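Local coordinates for signal recognition particle 54 kDa protein (Aeropyrum pernix, PDB 7EPK) that forms the SRP54 subunit of an archaeal signal recognition particle, joining an N-terminal helical bundle, a P-loop GTPase domain and a signal-peptide-binding domain, at residues F12-V23 / T65-I73; I35-L43 / A250-A258. All coordinates share one frame; numbering follows the deposited sequence.

Contact 1 (F12-V23 / T65-I73); sequences FLRGGGVYEKAV and TRRDWMIKI
Arg67 inserts its aliphatic stem between Phe12 and Tyr19, a worked example of how the N-terminal helical bundle domain of SRP54 uses a long charged side chain as a packing knob. Its CG lies over one face of the Phe12 ring, 4.1 Å from the centroid in a CH-pi contact, yet meets Tyr19 only at the ring edge. The chain stays extended from CG to NE (chi3 -158°), carrying the guanidinium past the phenyl toward a carbonyl in the last turn of helix 4-13; NH1 is modelled 2.4 Å from Phe12 O, so short that the bond is doubtful. Ala22 and Leu13 complete the hole. Ile71 CD1 reaches Phe12 CD2 at 3.5 Å, and Met70 sets CB near Phe12 CZ and CE near Val23 CG2. The outer side is looser: Gly15, Gly16 and Gly17 are exposed and add little. Exposed Arg66 lays CB over a face of Tyr19 in a CH-pi contact, and a water donates to Arg66 O, 3.3 Å from Tyr19 OH. Beyond the two segments, Phe26 meets the Phe12 ring, Met70 leans on Ile51 of helix 41-57, and helix 293-320 packs Leu299 against Leu13 and Ile71 while Arg302 forms a salt bridge with Asp68.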
# COMPACT_ATOMS: atom_id res chain seq x y z
N PHE A 12 8.05 22.04 7.62
CA PHE A 12 8.40 21.18 8.78
C PHE A 12 9.78 20.55 8.57
O PHE A 12 10.63 20.61 9.49
CB PHE A 12 7.39 20.06 9.01
CG PHE A 12 7.71 19.18 10.20
CD1 PHE A 12 7.71 19.69 11.48
CD2 PHE A 12 8.00 17.83 10.03
CE1 PHE A 12 7.97 18.87 12.57
CE2 PHE A 12 8.26 17.02 11.13
CZ PHE A 12 8.25 17.54 12.40
N LEU A 13 10.02 19.97 7.39
CA LEU A 13 11.23 19.13 7.16
C LEU A 13 12.48 20.02 7.11
O LEU A 13 13.55 19.55 7.57
CB LEU A 13 11.01 18.31 5.88
CG LEU A 13 11.63 16.92 5.83
CD1 LEU A 13 11.35 16.12 7.10
CD2 LEU A 13 11.11 16.16 4.62
N ARG A 14 12.35 21.26 6.63
CA ARG A 14 13.48 22.21 6.42
C ARG A 14 13.28 23.41 7.35
O ARG A 14 13.73 23.32 8.52
CB ARG A 14 13.58 22.60 4.94
CG ARG A 14 14.22 21.53 4.05
CD ARG A 14 13.24 20.51 3.50
NE ARG A 14 13.68 19.79 2.29
CZ ARG A 14 12.94 18.94 1.57
NH1 ARG A 14 13.46 18.36 0.50
NH2 ARG A 14 11.69 18.67 1.90
N GLY A 15 12.58 24.46 6.89
CA GLY A 15 12.37 25.74 7.61
C GLY A 15 12.38 25.59 9.13
O GLY A 15 11.27 25.52 9.72
N GLY A 16 13.57 25.62 9.73
CA GLY A 16 13.86 25.12 11.09
C GLY A 16 13.14 25.88 12.19
O GLY A 16 11.86 25.87 12.21
N GLY A 17 13.90 26.50 13.11
CA GLY A 17 13.37 27.07 14.37
C GLY A 17 13.19 26.00 15.43
O GLY A 17 13.67 24.89 15.22
N VAL A 18 12.51 26.32 16.55
CA VAL A 18 12.32 25.36 17.68
C VAL A 18 11.58 24.13 17.14
O VAL A 18 10.50 24.33 16.55
CB VAL A 18 11.53 25.97 18.86
CG1 VAL A 18 11.35 24.97 20.02
CG2 VAL A 18 12.13 27.28 19.35
N TYR A 19 12.11 22.92 17.35
CA TYR A 19 11.49 21.64 16.92
C TYR A 19 10.00 21.57 17.26
O TYR A 19 9.19 21.38 16.35
CB TYR A 19 12.10 20.43 17.61
CG TYR A 19 11.37 19.16 17.26
CD1 TYR A 19 11.41 18.65 15.97
CD2 TYR A 19 10.58 18.51 18.19
CE1 TYR A 19 10.73 17.49 15.63
CE2 TYR A 19 9.88 17.36 17.87
CZ TYR A 19 9.96 16.84 16.58
OH TYR A 19 9.27 15.70 16.25
N GLU A 20 9.67 21.67 18.55
CA GLU A 20 8.29 21.37 19.01
C GLU A 20 7.36 22.44 18.44
O GLU A 20 6.19 22.13 18.22
CB GLU A 20 8.18 21.24 20.53
CG GLU A 20 9.00 20.08 21.11
CD GLU A 20 10.50 20.31 21.29
OE1 GLU A 20 11.02 21.40 20.91
OE2 GLU A 20 11.16 19.38 21.79
N LYS A 21 7.84 23.65 18.19
CA LYS A 21 6.98 24.72 17.59
C LYS A 21 6.69 24.37 16.14
O LYS A 21 5.67 24.83 15.64
CB LYS A 21 7.62 26.12 17.66
CG LYS A 21 7.65 26.75 19.04
CD LYS A 21 8.15 28.18 19.09
CE LYS A 21 8.08 28.75 20.49
NZ LYS A 21 8.15 30.23 20.49
N ALA A 22 7.59 23.64 15.48
CA ALA A 22 7.46 23.23 14.07
C ALA A 22 6.39 22.14 13.98
O ALA A 22 5.64 22.17 12.98
CB ALA A 22 8.78 22.80 13.49
N VAL A 23 6.30 21.24 14.98
CA VAL A 23 5.38 20.07 14.97
C VAL A 23 3.96 20.52 15.37
O VAL A 23 3.00 20.11 14.66
CB VAL A 23 5.93 18.88 15.79
CG1 VAL A 23 6.24 19.24 17.21
CG2 VAL A 23 4.99 17.68 15.79
N THR A 65 16.85 11.64 12.68
CA THR A 65 16.41 12.99 13.13
C THR A 65 14.96 12.91 13.65
O THR A 65 14.17 12.13 13.09
CB THR A 65 16.55 14.07 12.05
OG1 THR A 65 15.60 13.96 10.98
CG2 THR A 65 17.94 14.16 11.45
N ARG A 66 14.68 13.65 14.72
CA ARG A 66 13.33 13.97 15.27
C ARG A 66 12.28 14.22 14.17
O ARG A 66 11.18 13.64 14.28
CB ARG A 66 13.42 15.18 16.21
CG ARG A 66 14.27 16.37 15.73
CD ARG A 66 14.97 16.35 14.36
NE ARG A 66 15.24 17.66 13.77
CZ ARG A 66 15.58 17.90 12.50
NH1 ARG A 66 15.66 16.93 11.60
NH2 ARG A 66 15.82 19.15 12.11
N ARG A 67 12.58 15.04 13.17
CA ARG A 67 11.60 15.45 12.13
C ARG A 67 11.34 14.25 11.22
O ARG A 67 10.15 13.92 11.02
CB ARG A 67 12.10 16.65 11.32
CG ARG A 67 11.99 17.97 12.07
CD ARG A 67 12.82 19.06 11.43
NE ARG A 67 13.10 20.09 12.41
CZ ARG A 67 12.57 21.29 12.39
NH1 ARG A 67 11.77 21.62 11.39
NH2 ARG A 67 12.85 22.15 13.36
N ASP A 68 12.40 13.61 10.72
CA ASP A 68 12.26 12.45 9.80
C ASP A 68 11.34 11.43 10.49
O ASP A 68 10.45 10.88 9.81
CB ASP A 68 13.62 11.91 9.34
CG ASP A 68 14.38 12.84 8.39
OD1 ASP A 68 13.74 13.74 7.82
OD2 ASP A 68 15.63 12.66 8.23
N TRP A 69 11.47 11.24 11.80
CA TRP A 69 10.71 10.20 12.54
C TRP A 69 9.25 10.62 12.65
O TRP A 69 8.39 9.76 12.86
CB TRP A 69 11.29 9.99 13.93
CG TRP A 69 10.68 8.86 14.70
CD1 TRP A 69 10.09 8.93 15.92
CD2 TRP A 69 10.62 7.48 14.29
NE1 TRP A 69 9.67 7.68 16.32
CE2 TRP A 69 9.98 6.77 15.33
CE3 TRP A 69 11.03 6.77 13.15
CZ2 TRP A 69 9.75 5.39 15.26
CZ3 TRP A 69 10.81 5.41 13.08
CH2 TRP A 69 10.18 4.73 14.13
N MET A 70 8.99 11.92 12.65
CA MET A 70 7.63 12.43 12.93
C MET A 70 6.83 12.31 11.63
O MET A 70 5.68 11.91 11.72
CB MET A 70 7.64 13.89 13.42
CG MET A 70 6.26 14.38 13.81
SD MET A 70 5.53 13.41 15.13
CE MET A 70 4.11 14.44 15.47
N ILE A 71 7.44 12.64 10.49
CA ILE A 71 6.76 12.51 9.17
C ILE A 71 6.49 11.02 8.91
O ILE A 71 5.40 10.70 8.41
CB ILE A 71 7.59 13.16 8.06
CG1 ILE A 71 7.67 14.67 8.27
CG2 ILE A 71 7.02 12.82 6.69
CD1 ILE A 71 6.31 15.33 8.34
N LYS A 72 7.42 10.14 9.28
CA LYS A 72 7.27 8.67 9.14
C LYS A 72 6.04 8.22 9.95
O LYS A 72 5.42 7.23 9.56
CB LYS A 72 8.56 7.99 9.60
CG LYS A 72 8.49 6.50 9.89
CD LYS A 72 8.62 5.63 8.67
CE LYS A 72 9.25 4.30 9.02
NZ LYS A 72 8.75 3.81 10.33
N ILE A 73 5.73 8.91 11.04
CA ILE A 73 4.56 8.62 11.91
C ILE A 73 3.30 9.25 11.30
O ILE A 73 2.22 8.63 11.40
CB ILE A 73 4.79 9.11 13.35
CG1 ILE A 73 5.72 8.17 14.12
CG2 ILE A 73 3.45 9.28 14.06
CD1 ILE A 73 5.96 8.57 15.57
O HOH W 1 9.91 12.49 16.47

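Contact 2 (I35-L43 / A250-A258)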
# COMPACT_ATOMS: atom_id res chain seq x y z
N ILE A 35 -9.61 19.16 7.00
CA ILE A 35 -10.95 19.82 7.08
C ILE A 35 -11.31 20.46 5.73
O ILE A 35 -12.41 20.19 5.25
CB ILE A 35 -10.99 20.84 8.22
CG1 ILE A 35 -10.83 20.16 9.59
CG2 ILE A 35 -12.26 21.66 8.14
CD1 ILE A 35 -11.77 19.01 9.87
N LYS A 36 -10.42 21.27 5.13
CA LYS A 36 -10.64 21.90 3.79
C LYS A 36 -11.04 20.84 2.76
O LYS A 36 -11.75 21.20 1.81
CB LYS A 36 -9.38 22.61 3.28
CG LYS A 36 -9.10 23.98 3.86
CD LYS A 36 -7.94 24.67 3.17
CE LYS A 36 -7.58 25.98 3.83
NZ LYS A 36 -6.40 26.61 3.19
N ALA A 37 -10.54 19.61 2.90
CA ALA A 37 -10.92 18.43 2.08
C ALA A 37 -12.07 17.65 2.76
O ALA A 37 -12.37 16.51 2.33
CB ALA A 37 -9.71 17.57 1.84
N ASP A 38 -12.71 18.26 3.77
CA ASP A 38 -13.96 17.82 4.46
C ASP A 38 -13.60 16.71 5.45
O ASP A 38 -13.60 16.95 6.68
CB ASP A 38 -15.06 17.44 3.46
CG ASP A 38 -16.33 18.27 3.63
OD1 ASP A 38 -16.51 19.24 2.85
OD2 ASP A 38 -17.12 17.95 4.55
N VAL A 39 -13.31 15.53 4.91
CA VAL A 39 -12.85 14.35 5.70
C VAL A 39 -13.87 14.04 6.80
O VAL A 39 -14.66 13.08 6.60
CB VAL A 39 -11.43 14.53 6.25
CG1 VAL A 39 -10.98 13.31 7.03
CG2 VAL A 39 -10.46 14.81 5.13
N ASN A 40 -13.85 14.79 7.90
CA ASN A 40 -14.77 14.58 9.05
C ASN A 40 -13.99 14.90 10.32
O ASN A 40 -13.06 14.16 10.64
CB ASN A 40 -15.34 13.15 9.10
CG ASN A 40 -16.57 13.01 9.97
OD1 ASN A 40 -16.72 13.68 11.00
ND2 ASN A 40 -17.46 12.10 9.58
N VAL A 41 -14.38 15.98 10.99
CA VAL A 41 -13.74 16.46 12.25
C VAL A 41 -13.39 15.24 13.10
O VAL A 41 -12.22 15.16 13.50
CB VAL A 41 -14.61 17.48 13.00
CG1 VAL A 41 -16.09 17.36 12.66
CG2 VAL A 41 -14.41 17.41 14.51
N LYS A 42 -14.32 14.31 13.34
CA LYS A 42 -14.09 13.13 14.22
C LYS A 42 -12.94 12.28 13.65
O LYS A 42 -12.11 11.77 14.44
CB LYS A 42 -15.36 12.28 14.43
CG LYS A 42 -15.93 11.57 13.20
CD LYS A 42 -17.22 10.80 13.46
CE LYS A 42 -17.10 9.30 13.29
NZ LYS A 42 -16.19 8.70 14.30
N LEU A 43 -12.89 12.13 12.33
CA LEU A 43 -11.84 11.32 11.66
C LEU A 43 -10.51 12.09 11.72
O LEU A 43 -9.46 11.43 11.79
CB LEU A 43 -12.27 10.97 10.23
CG LEU A 43 -12.77 9.52 10.03
CD1 LEU A 43 -14.08 9.24 10.76
CD2 LEU A 43 -12.94 9.21 8.56
N ALA A 250 -10.56 19.72 -6.33
CA ALA A 250 -10.70 18.36 -5.74
C ALA A 250 -11.36 18.44 -4.35
O ALA A 250 -11.56 19.57 -3.84
CB ALA A 250 -9.34 17.70 -5.67
N ARG A 251 -11.72 17.27 -3.80
CA ARG A 251 -12.28 17.06 -2.43
C ARG A 251 -11.86 15.65 -1.97
O ARG A 251 -10.64 15.41 -1.85
CB ARG A 251 -13.79 17.34 -2.47
CG ARG A 251 -14.28 18.51 -1.61
CD ARG A 251 -14.42 18.19 -0.13
NE ARG A 251 -14.59 16.76 0.06
CZ ARG A 251 -15.68 16.07 -0.26
NH1 ARG A 251 -16.73 16.69 -0.78
NH2 ARG A 251 -15.71 14.77 -0.09
N GLY A 252 -12.80 14.73 -1.72
CA GLY A 252 -12.51 13.30 -1.52
C GLY A 252 -12.66 12.86 -0.08
O GLY A 252 -13.01 11.70 0.13
N GLY A 253 -12.40 13.73 0.89
CA GLY A 253 -12.41 13.33 2.31
C GLY A 253 -13.71 12.66 2.74
O GLY A 253 -13.71 11.96 3.78
N GLY A 254 -14.80 12.87 1.98
CA GLY A 254 -16.11 12.24 2.20
C GLY A 254 -16.09 10.76 1.82
O GLY A 254 -16.78 9.96 2.47
N ALA A 255 -15.34 10.41 0.79
CA ALA A 255 -15.04 9.01 0.44
C ALA A 255 -14.86 8.20 1.73
O ALA A 255 -15.63 7.23 1.95
CB ALA A 255 -13.80 8.96 -0.42
N LEU A 256 -13.88 8.59 2.57
CA LEU A 256 -13.41 7.72 3.69
C LEU A 256 -14.35 7.83 4.91
O LEU A 256 -14.07 7.18 5.94
CB LEU A 256 -11.95 8.04 4.02
CG LEU A 256 -11.65 9.48 4.37
CD1 LEU A 256 -12.47 9.91 5.57
CD2 LEU A 256 -10.17 9.65 4.63
N THR A 257 -15.44 8.60 4.78
CA THR A 257 -16.60 8.58 5.71
C THR A 257 -17.50 7.40 5.33
O THR A 257 -17.84 6.61 6.23
CB THR A 257 -17.38 9.91 5.72
OG1 THR A 257 -16.56 10.99 5.27
CG2 THR A 257 -17.90 10.24 7.11
N ALA A 258 -17.85 7.29 4.04
CA ALA A 258 -18.66 6.19 3.47
C ALA A 258 -17.89 4.87 3.61
O ALA A 258 -18.53 3.83 3.96
CB ALA A 258 -19.01 6.48 2.02
O HOH W 2 -18.26 18.99 -0.10
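Val39 and Gly253 meet backbone to backbone, their CA atoms 3.6 Å apart, where the helical bundle abuts the P-loop GTPase domain of this SRP54-family protein. The Ala-Asp-Val-Asn turn joining helices 19-36 and 41-57 lies here against the Arg-Gly-Gly-Gly loop before helix 255-262, a pairing characteristic of the interface between the two domains in SRP GTPases. Gly253 permits this approach because it has no side chain: Ala37 O and Val39 N occupy the space on that side of its CA. From across the contact Ala37 O receives two donors: Gly253 N, weakly, and Arg251 NE at 3.2 Å, the latter standing above the carbonyl plane. Arg251 reaches that oxygen because its chain folds back at chi2 (-79°) and chi3, which also lays one guanidinium face against Asp38 CB, 3.5 Å from NE. Asp38 OD1 stays well out of the guanidinium plane, 4.2 Å from Arg251 NE, so only charge attraction is likely there, while a water bridges it weakly to Arg251 NH1. Val39 CG1 packs near Leu256. The single proton of Thr257 OG1 can serve either of two carbonyls, Val39 O at 3.1 Å or Gly254 O at 3.0 Å.

The segments alternate along the chain, 12-23 and 35-43 preceding their partners 65-73 and 250-258, so the two contacts cross in sequence. Their centres lie 25 Å apart and their nearest atoms about 12 Å, without touching. Helix 19-36 serves both: its N-terminal end packs within the bundle in contact 1, while its C-terminal end leads into the turn used in contact 2. Contact 1 joins helices 4-13, 19-36 and 66-81 within the bundle, whereas contact 2 joins the bundle to the GTPase domain, where Gly252 lies about 12 Å from the bound GDP, near the nucleotide but not against it. Helix 19-36 thus spans from a contact within the bundle to one at the domain boundary.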